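Local coordinates for protein iron-containing superoxide dismutase B2 (Trypanosoma brucei, PDB 3ESF) that probably detoxifies superoxide, dismuting it to hydrogen peroxide and oxygen at an iron centre, at residues 3-8 with 27-32; 80-85 with 188-193. The protein carries 1 engineered substitution. All blocks are in the same frame, centred on the assembly; numbering follows the deposited sequence.

Contact 1 (3-8 with 27-32); sequences FSIPPL and FHYDKH. With FE (Fe (III) ion), chain E.
Leu8 lies over one face of the Tyr29 ring, its CG 4.0 Å from the ring centroid in a CH-pi contact displaced toward the rim. Ile5 CD1 comes in obliquely from the other side of the ring plane, 3.5 Å from Tyr29 CZ. At the edge, near the ring plane, sits Pro6 O, which accepts a hydrogen bond of 2.7 Å from Tyr29 OH. Asp30 OD1, hydrogen-bonded to Tyr12 OH, lies in plane beside CD2. The phenol stands 45° above the Pro6 carbonyl plane, at a C=O...O angle of 118°, and this bond anchors the end of the ring to the backbone. With Tyr29 CG anti to the backbone N (chi1 -174°), the ring reaches from helix 22-45 to the irregular segment 3-8. This segment runs along the alpha-hairpin of the iron/manganese superoxide dismutases: Ile5 also packs on Val37 and Ile73, touching both long helices. One residue before Tyr29, His28 NE2 binds the iron at 2.2 Å, and His76, Asp161, His165 and a water complete the site. The helix widens here into a pi-type turn, Phe27 O accepting from both Lys31 N and His32 N. His32 stacks on His165 and hydrogen-bonds to Tyr168 of the second subunit.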
loop_
_atom_site.group_PDB
_atom_site.type_symbol
_atom_site.label_atom_id
_atom_site.label_comp_id
_atom_site.label_asym_id
_atom_site.label_seq_id
_atom_site.Cartn_x
_atom_site.Cartn_y
_atom_site.Cartn_z
ATOM N N PHE A 3 -3.426 25.519 3.198
ATOM C CA PHE A 3 -2.311 24.743 2.705
ATOM C C PHE A 3 -2.376 24.653 1.188
ATOM O O PHE A 3 -3.447 24.615 0.598
ATOM C CB PHE A 3 -2.291 23.352 3.345
ATOM C CG PHE A 3 -2.070 23.380 4.833
ATOM C CD1 PHE A 3 -0.782 23.448 5.349
ATOM C CD2 PHE A 3 -3.149 23.356 5.715
ATOM C CE1 PHE A 3 -0.566 23.503 6.734
ATOM C CE2 PHE A 3 -2.956 23.404 7.104
ATOM C CZ PHE A 3 -1.651 23.494 7.611
ATOM N N SER A 4 -1.208 24.663 0.566
ATOM C CA SER A 4 -1.089 24.428 -0.876
ATOM C C SER A 4 0.174 23.624 -1.149
ATOM O O SER A 4 0.984 23.387 -0.239
ATOM C CB SER A 4 -1.101 25.735 -1.652
ATOM O OG SER A 4 0.037 26.509 -1.343
ATOM N N ILE A 5 0.308 23.153 -2.385
ATOM C CA ILE A 5 1.530 22.476 -2.810
ATOM C C ILE A 5 2.071 23.185 -4.043
ATOM O O ILE A 5 1.293 23.784 -4.789
ATOM C CB ILE A 5 1.336 20.957 -3.093
ATOM C CG1 ILE A 5 0.196 20.693 -4.115
ATOM C CG2 ILE A 5 1.182 20.193 -1.764
ATOM C CD1 ILE A 5 0.000 19.192 -4.550
ATOM N N PRO A 6 3.401 23.128 -4.241
ATOM C CA PRO A 6 3.995 23.702 -5.454
ATOM C C PRO A 6 3.544 22.912 -6.684
ATOM O O PRO A 6 3.241 21.698 -6.574
ATOM C CB PRO A 6 5.519 23.529 -5.246
ATOM C CG PRO A 6 5.724 23.079 -3.837
ATOM C CD PRO A 6 4.398 22.505 -3.341
ATOM N N PRO A 7 3.519 23.565 -7.856
ATOM C CA PRO A 7 3.198 22.827 -9.072
ATOM C C PRO A 7 4.281 21.773 -9.312
ATOM O O PRO A 7 5.362 21.831 -8.682
ATOM C CB PRO A 7 3.215 23.928 -10.162
ATOM C CG PRO A 7 4.090 25.013 -9.607
ATOM C CD PRO A 7 3.800 24.991 -8.128
ATOM N N LEU A 8 3.996 20.798 -10.171
ATOM C CA LEU A 8 5.015 19.853 -10.618
ATOM C C LEU A 8 6.201 20.658 -11.176
ATOM O O LEU A 8 5.992 21.651 -11.856
ATOM C CB LEU A 8 4.438 18.925 -11.691
ATOM C CG LEU A 8 3.393 17.906 -11.230
ATOM C CD1 LEU A 8 2.554 17.454 -12.400
ATOM C CD2 LEU A 8 4.053 16.701 -10.557
ATOM N N PHE A 27 -2.840 11.397 -12.311
ATOM C CA PHE A 27 -3.555 10.781 -11.176
ATOM C C PHE A 27 -2.783 10.974 -9.880
ATOM O O PHE A 27 -3.372 11.304 -8.849
ATOM C CB PHE A 27 -3.932 9.302 -11.429
ATOM C CG PHE A 27 -5.199 9.138 -12.224
ATOM C CD1 PHE A 27 -6.433 9.083 -11.585
ATOM C CD2 PHE A 27 -5.162 9.101 -13.617
ATOM C CE1 PHE A 27 -7.617 8.952 -12.321
ATOM C CE2 PHE A 27 -6.325 8.968 -14.358
ATOM C CZ PHE A 27 -7.559 8.903 -13.713
ATOM N N HIS A 28 -1.468 10.795 -9.929
ATOM C CA HIS A 28 -0.677 10.804 -8.708
ATOM C C HIS A 28 -0.668 12.195 -8.020
ATOM O O HIS A 28 -0.861 12.315 -6.786
ATOM C CB HIS A 28 0.740 10.316 -9.030
ATOM C CG HIS A 28 1.514 9.907 -7.827
ATOM N ND1 HIS A 28 2.822 9.500 -7.893
ATOM C CD2 HIS A 28 1.168 9.861 -6.519
ATOM C CE1 HIS A 28 3.254 9.219 -6.678
ATOM N NE2 HIS A 28 2.267 9.427 -5.829
ATOM N N TYR A 29 -0.464 13.227 -8.841
ATOM C CA TYR A 29 -0.471 14.609 -8.379
ATOM C C TYR A 29 -1.896 15.107 -8.129
ATOM O O TYR A 29 -2.174 15.578 -7.031
ATOM C CB TYR A 29 0.287 15.547 -9.354
ATOM C CG TYR A 29 0.453 16.980 -8.864
ATOM C CD1 TYR A 29 1.613 17.379 -8.170
ATOM C CD2 TYR A 29 -0.536 17.944 -9.114
ATOM C CE1 TYR A 29 1.766 18.691 -7.716
ATOM C CE2 TYR A 29 -0.408 19.236 -8.656
ATOM C CZ TYR A 29 0.752 19.615 -7.955
ATOM O OH TYR A 29 0.889 20.924 -7.525
ATOM N N ASP A 30 -2.787 14.992 -9.124
ATOM C CA ASP A 30 -4.127 15.620 -9.034
ATOM C C ASP A 30 -5.052 14.926 -8.033
ATOM O O ASP A 30 -5.847 15.586 -7.379
ATOM C CB ASP A 30 -4.839 15.698 -10.387
ATOM C CG ASP A 30 -4.301 16.798 -11.291
ATOM O OD1 ASP A 30 -3.507 17.649 -10.828
ATOM O OD2 ASP A 30 -4.677 16.814 -12.483
ATOM N N LYS A 31 -4.959 13.600 -7.956
ATOM C CA LYS A 31 -5.818 12.814 -7.068
ATOM C C LYS A 31 -5.153 12.547 -5.714
ATOM O O LYS A 31 -5.643 13.042 -4.702
ATOM C CB LYS A 31 -6.346 11.540 -7.758
ATOM C CG LYS A 31 -7.008 11.785 -9.162
ATOM C CD LYS A 31 -8.262 12.663 -9.034
ATOM C CE LYS A 31 -9.293 12.461 -10.170
ATOM N NZ LYS A 31 -8.759 12.438 -11.580
ATOM N N HIS A 32 -4.031 11.819 -5.684
ATOM C CA HIS A 32 -3.399 11.468 -4.413
ATOM C C HIS A 32 -2.777 12.637 -3.682
ATOM O O HIS A 32 -3.161 12.902 -2.541
ATOM C CB HIS A 32 -2.406 10.294 -4.547
ATOM C CG HIS A 32 -3.051 9.051 -5.071
ATOM N ND1 HIS A 32 -3.774 8.202 -4.263
ATOM C CD2 HIS A 32 -3.173 8.571 -6.333
ATOM C CE1 HIS A 32 -4.269 7.220 -4.995
ATOM N NE2 HIS A 32 -3.932 7.425 -6.257
HETATM FE FE FE E . 2.207 8.704 -3.770
HETATM O O HOH W 1 2.447 7.871 -1.815
#

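Contact 2 (80-85 with 188-193); sequences WESMSP and WDHAEN
The end of helix 64-81, the second long helix of the alpha-hairpin, meets the first turns of helix 188-196, the last helix of the chain, across the junction between the alpha-hairpin and C-terminal domains of the iron/manganese superoxide dismutases. From helix 188-196, His190 provides the side chain that makes the contact. Its CG is anti to the backbone N (chi1 174°), which sends the imidazole off the helix toward Glu81. Glu81 CB sits over one face of that ring, 3.7 Å from its centroid and 20° off the normal, in a CH-pi contact offset toward the CD2-NE2 rim. His190 also meets Phe78 edge-to-face. The backbone of Glu81 closes in as well, its O lying 3.2 Å from His190 CB; this is packing, and the carbonyl accepts a hydrogen bond from Asn187 ND2. Beyond CB the Glu81 chain bends (chi2 -64°) and leaves OE1 5.2 Å from His190 NE2, too far for a bond, although the carboxylate might still favour a positive imidazole. Ser82 OG approaches His190 CE1 only loosely, at 4.0 Å, being engaged with Phe78 O and Thr159 N. Met83 N bonds to Trp80 O. Around the contact, Ser82, Trp188 and Ala191 pack on Leu158 of strand 154-161, Trp188 and Ala191 also touch Leu95 of helix 93-103, and Met83 rests on Phe182 and Val185 of helix 175-185.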
loop_
_atom_site.group_PDB
_atom_site.type_symbol
_atom_site.label_atom_id
_atom_site.label_comp_id
_atom_site.label_asym_id
_atom_site.label_seq_id
_atom_site.Cartn_x
_atom_site.Cartn_y
_atom_site.Cartn_z
ATOM N N TRP A 80 8.679 14.565 -6.275
ATOM C CA TRP A 80 8.688 15.233 -7.578
ATOM C C TRP A 80 10.013 15.941 -7.818
ATOM O O TRP A 80 10.534 15.892 -8.927
ATOM C CB TRP A 80 7.528 16.235 -7.775
ATOM C CG TRP A 80 6.159 15.676 -7.584
ATOM C CD1 TRP A 80 5.193 16.157 -6.746
ATOM C CD2 TRP A 80 5.586 14.528 -8.238
ATOM N NE1 TRP A 80 4.071 15.374 -6.818
ATOM C CE2 TRP A 80 4.276 14.369 -7.721
ATOM C CE3 TRP A 80 6.055 13.614 -9.203
ATOM C CZ2 TRP A 80 3.415 13.348 -8.145
ATOM C CZ3 TRP A 80 5.204 12.590 -9.624
ATOM C CH2 TRP A 80 3.895 12.466 -9.093
ATOM N N GLU A 81 10.556 16.597 -6.790
ATOM C CA GLU A 81 11.862 17.244 -6.884
ATOM C C GLU A 81 13.036 16.270 -7.042
ATOM O O GLU A 81 14.080 16.633 -7.578
ATOM C CB GLU A 81 12.095 18.177 -5.691
ATOM C CG GLU A 81 11.265 19.466 -5.749
ATOM C CD GLU A 81 11.619 20.365 -6.936
ATOM O OE1 GLU A 81 12.591 20.072 -7.667
ATOM O OE2 GLU A 81 10.923 21.394 -7.136
ATOM N N SER A 82 12.838 15.029 -6.595
ATOM C CA SER A 82 13.832 13.950 -6.691
ATOM C C SER A 82 13.926 13.358 -8.106
ATOM O O SER A 82 14.739 12.449 -8.364
ATOM C CB SER A 82 13.505 12.835 -5.680
ATOM O OG SER A 82 13.639 13.291 -4.332
ATOM N N MET A 83 13.103 13.886 -9.017
ATOM C CA MET A 83 13.071 13.434 -10.411
ATOM C C MET A 83 13.139 14.606 -11.366
ATOM O O MET A 83 12.781 15.740 -11.002
ATOM C CB MET A 83 11.824 12.585 -10.671
ATOM C CG MET A 83 11.635 11.426 -9.671
ATOM S SD MET A 83 10.235 10.391 -10.112
ATOM C CE MET A 83 8.837 11.548 -9.954
ATOM N N SER A 84 13.633 14.344 -12.580
ATOM C CA SER A 84 13.789 15.377 -13.592
ATOM C C SER A 84 13.807 14.748 -14.976
ATOM O O SER A 84 14.276 13.613 -15.136
ATOM C CB SER A 84 15.077 16.170 -13.344
ATOM O OG SER A 84 15.412 16.961 -14.459
ATOM N N PRO A 85 13.292 15.474 -15.987
ATOM C CA PRO A 85 13.438 14.972 -17.357
ATOM C C PRO A 85 14.912 14.921 -17.784
ATOM O O PRO A 85 15.254 14.208 -18.737
ATOM C CB PRO A 85 12.647 15.977 -18.199
ATOM C CG PRO A 85 12.541 17.208 -17.347
ATOM C CD PRO A 85 12.553 16.748 -15.929
ATOM N N TRP A 188 19.984 14.546 -9.571
ATOM C CA TRP A 188 21.208 14.793 -8.794
ATOM C C TRP A 188 21.445 16.276 -8.455
ATOM O O TRP A 188 22.162 16.585 -7.491
ATOM C CB TRP A 188 22.446 14.176 -9.475
ATOM C CG TRP A 188 22.333 12.687 -9.663
ATOM C CD1 TRP A 188 22.294 12.016 -10.844
ATOM C CD2 TRP A 188 22.196 11.685 -8.633
ATOM N NE1 TRP A 188 22.159 10.664 -10.619
ATOM C CE2 TRP A 188 22.110 10.438 -9.271
ATOM C CE3 TRP A 188 22.143 11.727 -7.236
ATOM C CZ2 TRP A 188 21.973 9.237 -8.559
ATOM C CZ3 TRP A 188 22.028 10.528 -6.529
ATOM C CH2 TRP A 188 21.932 9.310 -7.189
ATOM N N ASP A 189 20.882 17.183 -9.260
ATOM C CA ASP A 189 20.897 18.636 -8.959
ATOM C C ASP A 189 20.210 18.918 -7.615
ATOM O O ASP A 189 20.776 19.602 -6.760
ATOM C CB ASP A 189 20.215 19.471 -10.067
ATOM C CG ASP A 189 20.780 19.215 -11.469
ATOM O OD1 ASP A 189 21.666 18.327 -11.632
ATOM O OD2 ASP A 189 20.337 19.929 -12.421
ATOM N N HIS A 190 18.998 18.390 -7.459
ATOM C CA HIS A 190 18.214 18.482 -6.221
ATOM C C HIS A 190 18.912 17.786 -5.054
ATOM O O HIS A 190 18.991 18.344 -3.968
ATOM C CB HIS A 190 16.816 17.892 -6.428
ATOM C CG HIS A 190 16.004 17.813 -5.168
ATOM N ND1 HIS A 190 15.808 16.639 -4.473
ATOM C CD2 HIS A 190 15.355 18.777 -4.474
ATOM C CE1 HIS A 190 15.066 16.884 -3.407
ATOM N NE2 HIS A 190 14.780 18.176 -3.386
ATOM N N ALA A 191 19.414 16.581 -5.298
ATOM C CA ALA A 191 20.112 15.807 -4.278
ATOM C C ALA A 191 21.362 16.545 -3.756
ATOM O O ALA A 191 21.582 16.625 -2.545
ATOM C CB ALA A 191 20.470 14.424 -4.824
ATOM N N GLU A 192 22.162 17.084 -4.681
ATOM C CA GLU A 192 23.355 17.873 -4.344
ATOM C C GLU A 192 23.059 19.117 -3.501
ATOM O O GLU A 192 23.762 19.389 -2.531
ATOM C CB GLU A 192 24.067 18.318 -5.608
ATOM C CG GLU A 192 25.474 18.776 -5.379
ATOM C CD GLU A 192 26.132 19.133 -6.686
ATOM O OE1 GLU A 192 25.611 20.051 -7.374
ATOM O OE2 GLU A 192 27.145 18.485 -7.032
ATOM N N ASN A 193 22.034 19.864 -3.903
ATOM C CA ASN A 193 21.566 21.012 -3.142
ATOM C C ASN A 193 21.047 20.641 -1.728
ATOM O O ASN A 193 21.339 21.349 -0.760
ATOM C CB ASN A 193 20.531 21.819 -3.943
ATOM C CG ASN A 193 21.161 22.654 -5.096
ATOM O OD1 ASN A 193 22.406 22.770 -5.265
ATOM N ND2 ASN A 193 20.279 23.263 -5.889
#

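How the contacts relate
Contacts 1 and 2 are both partly buried, with centres about 17 Å apart, and they meet through Trp80. Its indole packs against contact 1, with Leu8 CD2 3.5 Å from Trp80 CD2 and His28 ND1 3.4 Å from Trp80 CH2, while the next two residues, Glu81 and Ser82, form one side of contact 2. Helix 64-81 is thus common to both surroundings. Contact 1 stays within the alpha-hairpin domain and includes an iron ligand; contact 2 joins that domain to the C-terminal one, away from the metal. Each has an aliphatic carbon over an aromatic face, but a direct hydrogen bond crosses only contact 1, whereas polar atoms at contact 2 find partners outside its segments.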